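Local coordinates for protein hemolysin BL lytic component L1 (Bacillus cereus, PDB 7NMQ) that serves as a lytic component of the haemolysin BL enterotoxin, an alpha-helical pore-forming toxin, and probably acts together with its partner components on host membranes, at residues Y87-L98 with L110-I121. Numbering follows the deposited sequence. Where two conformers were deposited one is given.
Sequences YDEQFQNYYDTL and LKEGINDLITTI. With EDO (1,2-ethanediol), chain F.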
loop_
_atom_site.group_PDB
_atom_site.type_symbol
_atom_site.label_atom_id
_atom_site.label_comp_id
_atom_site.label_asym_id
_atom_site.label_seq_id
_atom_site.Cartn_x
_atom_site.Cartn_y
_atom_site.Cartn_z
ATOM N N TYR A 87 19.420 1.463 9.032
ATOM C CA TYR A 87 19.915 2.736 9.631
ATOM C C TYR A 87 19.847 2.589 11.147
ATOM O O TYR A 87 20.799 2.930 11.851
ATOM C CB TYR A 87 19.140 3.955 9.146
ATOM C CG TYR A 87 19.789 5.188 9.731
ATOM C CD1 TYR A 87 20.862 5.791 9.105
ATOM C CD2 TYR A 87 19.390 5.673 10.968
ATOM C CE1 TYR A 87 21.499 6.868 9.698
ATOM C CE2 TYR A 87 20.008 6.777 11.547
ATOM C CZ TYR A 87 21.081 7.364 10.911
ATOM O OH TYR A 87 21.773 8.423 11.455
ATOM N N ASP A 88 18.788 2.019 11.688
ATOM C CA ASP A 88 18.748 1.785 13.140
ATOM C C ASP A 88 19.931 0.914 13.545
ATOM O O ASP A 88 20.597 1.207 14.555
ATOM C CB ASP A 88 17.465 1.094 13.600
ATOM C CG ASP A 88 17.517 0.783 15.093
ATOM O OD1 ASP A 88 17.719 1.727 15.879
ATOM O OD2 ASP A 88 17.245 -0.416 15.468
ATOM N N GLU A 89 20.208 -0.172 12.816
ATOM C CA GLU A 89 21.320 -1.074 13.219
ATOM C C GLU A 89 22.631 -0.275 13.151
ATOM O O GLU A 89 23.469 -0.447 14.058
ATOM C CB GLU A 89 21.388 -2.339 12.367
ATOM C CG GLU A 89 20.041 -3.038 12.258
ATOM C CD GLU A 89 19.781 -4.344 13.003
ATOM O OE1 GLU A 89 20.140 -5.406 12.473
ATOM O OE2 GLU A 89 19.136 -4.308 14.054
ATOM N N GLN A 90 22.813 0.596 12.157
ATOM C CA GLN A 90 24.064 1.383 12.086
ATOM C C GLN A 90 24.108 2.348 13.276
ATOM O O GLN A 90 25.159 2.444 13.912
ATOM C CB GLN A 90 24.145 2.142 10.767
ATOM C CG GLN A 90 25.499 2.797 10.587
ATOM C CD GLN A 90 25.684 3.494 9.272
ATOM O OE1 GLN A 90 24.818 3.525 8.436
ATOM N NE2 GLN A 90 26.859 4.015 9.045
ATOM N N PHE A 91 23.054 3.078 13.535
ATOM C CA PHE A 91 23.001 4.085 14.628
ATOM C C PHE A 91 23.292 3.382 15.960
ATOM O O PHE A 91 24.137 3.843 16.748
ATOM C CB PHE A 91 21.653 4.795 14.653
ATOM C CG PHE A 91 21.652 5.949 15.603
ATOM C CD1 PHE A 91 21.436 5.763 16.941
ATOM C CD2 PHE A 91 22.114 7.185 15.181
ATOM C CE1 PHE A 91 21.531 6.832 17.819
ATOM C CE2 PHE A 91 22.186 8.257 16.043
ATOM C CZ PHE A 91 21.905 8.076 17.367
ATOM N N GLN A 92 22.649 2.222 16.187
ATOM C CA GLN A 92 22.818 1.521 17.482
ATOM C C GLN A 92 24.271 1.099 17.618
ATOM O O GLN A 92 24.810 1.117 18.734
ATOM C CB GLN A 92 21.929 0.297 17.613
ATOM C CG GLN A 92 20.441 0.603 17.557
ATOM C CD GLN A 92 19.962 1.469 18.692
ATOM O OE1 GLN A 92 20.517 1.416 19.798
ATOM N NE2 GLN A 92 18.905 2.227 18.433
ATOM N N ASN A 93 24.869 0.647 16.524
ATOM C CA ASN A 93 26.250 0.152 16.550
ATOM C C ASN A 93 27.268 1.312 16.662
ATOM O O ASN A 93 28.378 1.052 17.152
ATOM C CB ASN A 93 26.523 -0.707 15.332
ATOM C CG ASN A 93 27.830 -1.425 15.527
ATOM O OD1 ASN A 93 28.078 -2.014 16.588
ATOM N ND2 ASN A 93 28.670 -1.342 14.537
ATOM N N TYR A 94 26.938 2.502 16.189
ATOM C CA TYR A 94 27.841 3.679 16.270
ATOM C C TYR A 94 27.682 4.321 17.655
ATOM O O TYR A 94 28.592 5.063 18.048
ATOM C CB TYR A 94 27.572 4.705 15.164
ATOM C CG TYR A 94 28.285 4.503 13.853
ATOM C CD1 TYR A 94 28.165 3.337 13.124
ATOM C CD2 TYR A 94 29.160 5.443 13.351
ATOM C CE1 TYR A 94 28.819 3.125 11.922
ATOM C CE2 TYR A 94 29.826 5.247 12.154
ATOM C CZ TYR A 94 29.667 4.096 11.423
ATOM O OH TYR A 94 30.351 3.937 10.244
ATOM N N TYR A 95 26.585 4.115 18.347
ATOM C CA TYR A 95 26.195 4.946 19.509
ATOM C C TYR A 95 27.323 4.981 20.532
ATOM O O TYR A 95 27.706 6.077 21.013
ATOM C CB TYR A 95 24.915 4.383 20.138
ATOM C CG TYR A 95 24.499 5.114 21.393
ATOM C CD1 TYR A 95 23.857 6.343 21.343
ATOM C CD2 TYR A 95 24.827 4.626 22.643
ATOM C CE1 TYR A 95 23.445 6.991 22.502
ATOM C CE2 TYR A 95 24.418 5.263 23.806
ATOM C CZ TYR A 95 23.751 6.465 23.744
ATOM O OH TYR A 95 23.412 7.068 24.930
ATOM N N ASP A 96 27.830 3.830 20.950
ATOM C CA ASP A 96 28.848 3.873 22.038
ATOM C C ASP A 96 30.109 4.671 21.620
ATOM O O ASP A 96 30.690 5.380 22.482
ATOM C CB ASP A 96 29.240 2.480 22.497
ATOM C CG ASP A 96 28.214 1.784 23.364
ATOM O OD1 ASP A 96 27.305 2.478 23.891
ATOM O OD2 ASP A 96 28.328 0.538 23.501
ATOM N N THR A 97 30.546 4.554 20.378
ATOM C CA THR A 97 31.696 5.298 19.838
ATOM C C THR A 97 31.368 6.790 19.853
ATOM O O THR A 97 32.249 7.614 20.204
ATOM C CB THR A 97 32.120 4.859 18.439
ATOM O OG1 THR A 97 32.417 3.472 18.522
ATOM C CG2 THR A 97 33.286 5.634 17.888
ATOM N N LEU A 98 30.181 7.176 19.390
ATOM C CA LEU A 98 29.843 8.612 19.367
ATOM C C LEU A 98 29.872 9.146 20.806
ATOM O O LEU A 98 30.415 10.227 21.025
ATOM C CB LEU A 98 28.478 8.836 18.724
ATOM C CG LEU A 98 28.343 8.336 17.289
ATOM C CD1 LEU A 98 26.908 8.395 16.776
ATOM C CD2 LEU A 98 29.280 9.046 16.380
ATOM N N LEU A 110 34.106 12.206 16.460
ATOM C CA LEU A 110 32.655 12.430 16.436
ATOM C C LEU A 110 32.259 12.833 15.014
ATOM O O LEU A 110 31.272 12.318 14.478
ATOM C CB LEU A 110 32.275 13.503 17.454
ATOM C CG LEU A 110 30.770 13.804 17.468
ATOM C CD1 LEU A 110 29.930 12.606 17.871
ATOM C CD2 LEU A 110 30.468 14.970 18.353
ATOM N N LYS A 111 32.964 13.777 14.428
ATOM C CA LYS A 111 32.637 14.238 13.062
ATOM C C LYS A 111 32.692 13.069 12.078
ATOM O O LYS A 111 31.820 13.005 11.206
ATOM C CB LYS A 111 33.586 15.322 12.575
ATOM C CG LYS A 111 33.372 16.658 13.249
ATOM C CD LYS A 111 34.323 17.700 12.717
ATOM C CE LYS A 111 33.902 18.109 11.322
ATOM N NZ LYS A 111 34.678 19.275 10.840
ATOM N N GLU A 112 33.661 12.175 12.197
ATOM C CA GLU A 112 33.765 11.049 11.243
ATOM C C GLU A 112 32.524 10.160 11.395
ATOM O O GLU A 112 31.984 9.708 10.372
ATOM C CB GLU A 112 35.039 10.262 11.485
ATOM C CG GLU A 112 35.387 9.377 10.309
ATOM C CD GLU A 112 35.931 10.120 9.097
ATOM O OE1 GLU A 112 36.297 11.325 9.203
ATOM O OE2 GLU A 112 36.061 9.474 8.073
ATOM N N GLY A 113 32.103 9.880 12.624
ATOM C CA GLY A 113 30.913 9.051 12.901
ATOM C C GLY A 113 29.678 9.691 12.322
ATOM O O GLY A 113 28.880 9.037 11.610
ATOM N N ILE A 114 29.518 10.986 12.568
ATOM C CA ILE A 114 28.308 11.690 12.058
ATOM C C ILE A 114 28.367 11.713 10.538
ATOM O O ILE A 114 27.309 11.510 9.909
ATOM C CB ILE A 114 28.224 13.092 12.683
ATOM C CG1 ILE A 114 27.999 13.013 14.193
ATOM C CG2 ILE A 114 27.195 13.934 11.970
ATOM C CD1 ILE A 114 26.722 12.388 14.631
ATOM N N ASN A 115 29.534 11.947 9.955
ATOM C CA ASN A 115 29.656 11.930 8.478
ATOM C C ASN A 115 29.248 10.561 7.908
ATOM O O ASN A 115 28.616 10.537 6.853
ATOM C CB ASN A 115 31.057 12.342 8.025
ATOM C CG ASN A 115 31.052 12.719 6.570
ATOM O OD1 ASN A 115 30.364 13.662 6.197
ATOM N ND2 ASN A 115 31.704 11.914 5.752
ATOM N N ASP A 116 29.634 9.487 8.539
ATOM C CA ASP A 116 29.271 8.132 8.045
ATOM C C ASP A 116 27.749 7.983 8.070
ATOM O O ASP A 116 27.170 7.390 7.150
ATOM C CB ASP A 116 29.844 7.006 8.891
ATOM C CG ASP A 116 31.325 6.816 8.725
ATOM O OD1 ASP A 116 31.938 7.491 7.836
ATOM O OD2 ASP A 116 31.872 5.976 9.480
ATOM N N LEU A 117 27.105 8.480 9.120
ATOM C CA LEU A 117 25.630 8.376 9.215
ATOM C C LEU A 117 25.008 9.250 8.126
ATOM O O LEU A 117 24.014 8.792 7.519
ATOM C CB LEU A 117 25.176 8.769 10.622
ATOM C CG LEU A 117 25.600 7.764 11.686
ATOM C CD1 LEU A 117 25.354 8.312 13.079
ATOM C CD2 LEU A 117 24.886 6.432 11.538
ATOM N N ILE A 118 25.547 10.434 7.859
ATOM C CA ILE A 118 25.038 11.289 6.754
ATOM C C ILE A 118 25.173 10.548 5.430
ATOM O O ILE A 118 24.249 10.665 4.579
ATOM C CB ILE A 118 25.773 12.636 6.714
ATOM C CG1 ILE A 118 25.415 13.464 7.955
ATOM C CG2 ILE A 118 25.422 13.376 5.436
ATOM C CD1 ILE A 118 26.312 14.650 8.175
ATOM N N THR A 119 26.275 9.848 5.222
ATOM C CA THR A 119 26.481 9.100 3.969
ATOM C C THR A 119 25.295 8.133 3.789
ATOM O O THR A 119 24.706 8.056 2.689
ATOM C CB THR A 119 27.846 8.421 3.967
ATOM O OG1 THR A 119 28.860 9.430 3.979
ATOM C CG2 THR A 119 28.024 7.489 2.790
ATOM N N THR A 120 24.940 7.384 4.813
ATOM C CA THR A 120 23.820 6.419 4.767
ATOM C C THR A 120 22.507 7.142 4.519
ATOM O O THR A 120 21.713 6.689 3.667
ATOM C CB THR A 120 23.714 5.640 6.069
ATOM O OG1 THR A 120 25.003 5.018 6.206
ATOM C CG2 THR A 120 22.583 4.631 6.051
ATOM N N ILE A 121 22.279 8.257 5.222
ATOM C CA ILE A 121 21.031 9.026 5.030
ATOM C C ILE A 121 20.929 9.420 3.562
ATOM O O ILE A 121 19.823 9.308 2.946
ATOM C CB ILE A 121 20.996 10.235 5.972
ATOM C CG1 ILE A 121 20.837 9.796 7.414
ATOM C CG2 ILE A 121 19.920 11.214 5.510
ATOM C CD1 ILE A 121 21.239 10.859 8.441
HETATM C C1 EDO F . 28.278 13.870 2.572
HETATM O O1 EDO F . 28.147 14.587 3.793
HETATM C C2 EDO F . 28.385 12.400 2.780
HETATM O O2 EDO F . 28.787 12.044 4.093
HETATM O O HOH W 1 28.057 4.906 6.356
#
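Tyr87 reaches over to the helix of residues 110-121 with its ring edge leading: Thr120 CG2 lies near the ring plane, 3.7 Å from Tyr87 CD1, while Ile121 CG1 approaches CE1 obliquely. Tyr87 OH rests on Leu117, 3.5 Å from Leu117 CB, and also makes a weak hydrogen bond to Tyr318 OH of helix 275-325. One turn on, Gln90 runs out fully extended, CG anti to the backbone N (chi1 -172°) and the chain straight beyond it, which carries the amide across to Thr120. Thr120 OG1 donates to Gln90 OE1 at 2.7 Å, in the carbonyl plane and on a lone pair. The other half of the same amide uses NE2 to give a hydrogen bond to a water, which in turn donates to the backbone oxygen Asp116 O, so both ends of the amide are held and its flip is defined. Beside these polar groups Leu117 is a knob in a hole formed by Tyr87, Gln90, Phe91 and Leu98; Leu117 CD1 touches Phe91 CD2 at 4.0 Å. The two segments belong to an antiparallel helical hairpin, helices 45-103 and 107-154, near one end of the elongated helical bundle characteristic of ClyA-like toxins; the axes of residues 87-98 and 110-121 approach to 10.0 Å with their directions 167° apart. Tyr94 sends its hydroxyl to Asp116, Tyr94 OH donating to Asp116 OD2 at 2.7 Å on the anti side, 28° out of the carboxylate plane; ring and carboxylate stand nearly perpendicular. Close to the hairpin turn, Leu98 is the reciprocal knob, seated among Leu110, Gly113, Ile114 and Leu117. Leu98 CD2 lies 3.8 Å from Gly113 CA, directly against backbone where no side chain intervenes, and 3.9 Å from Leu110 CD1, whose leucine also packs on Phe333 of helix 330-357.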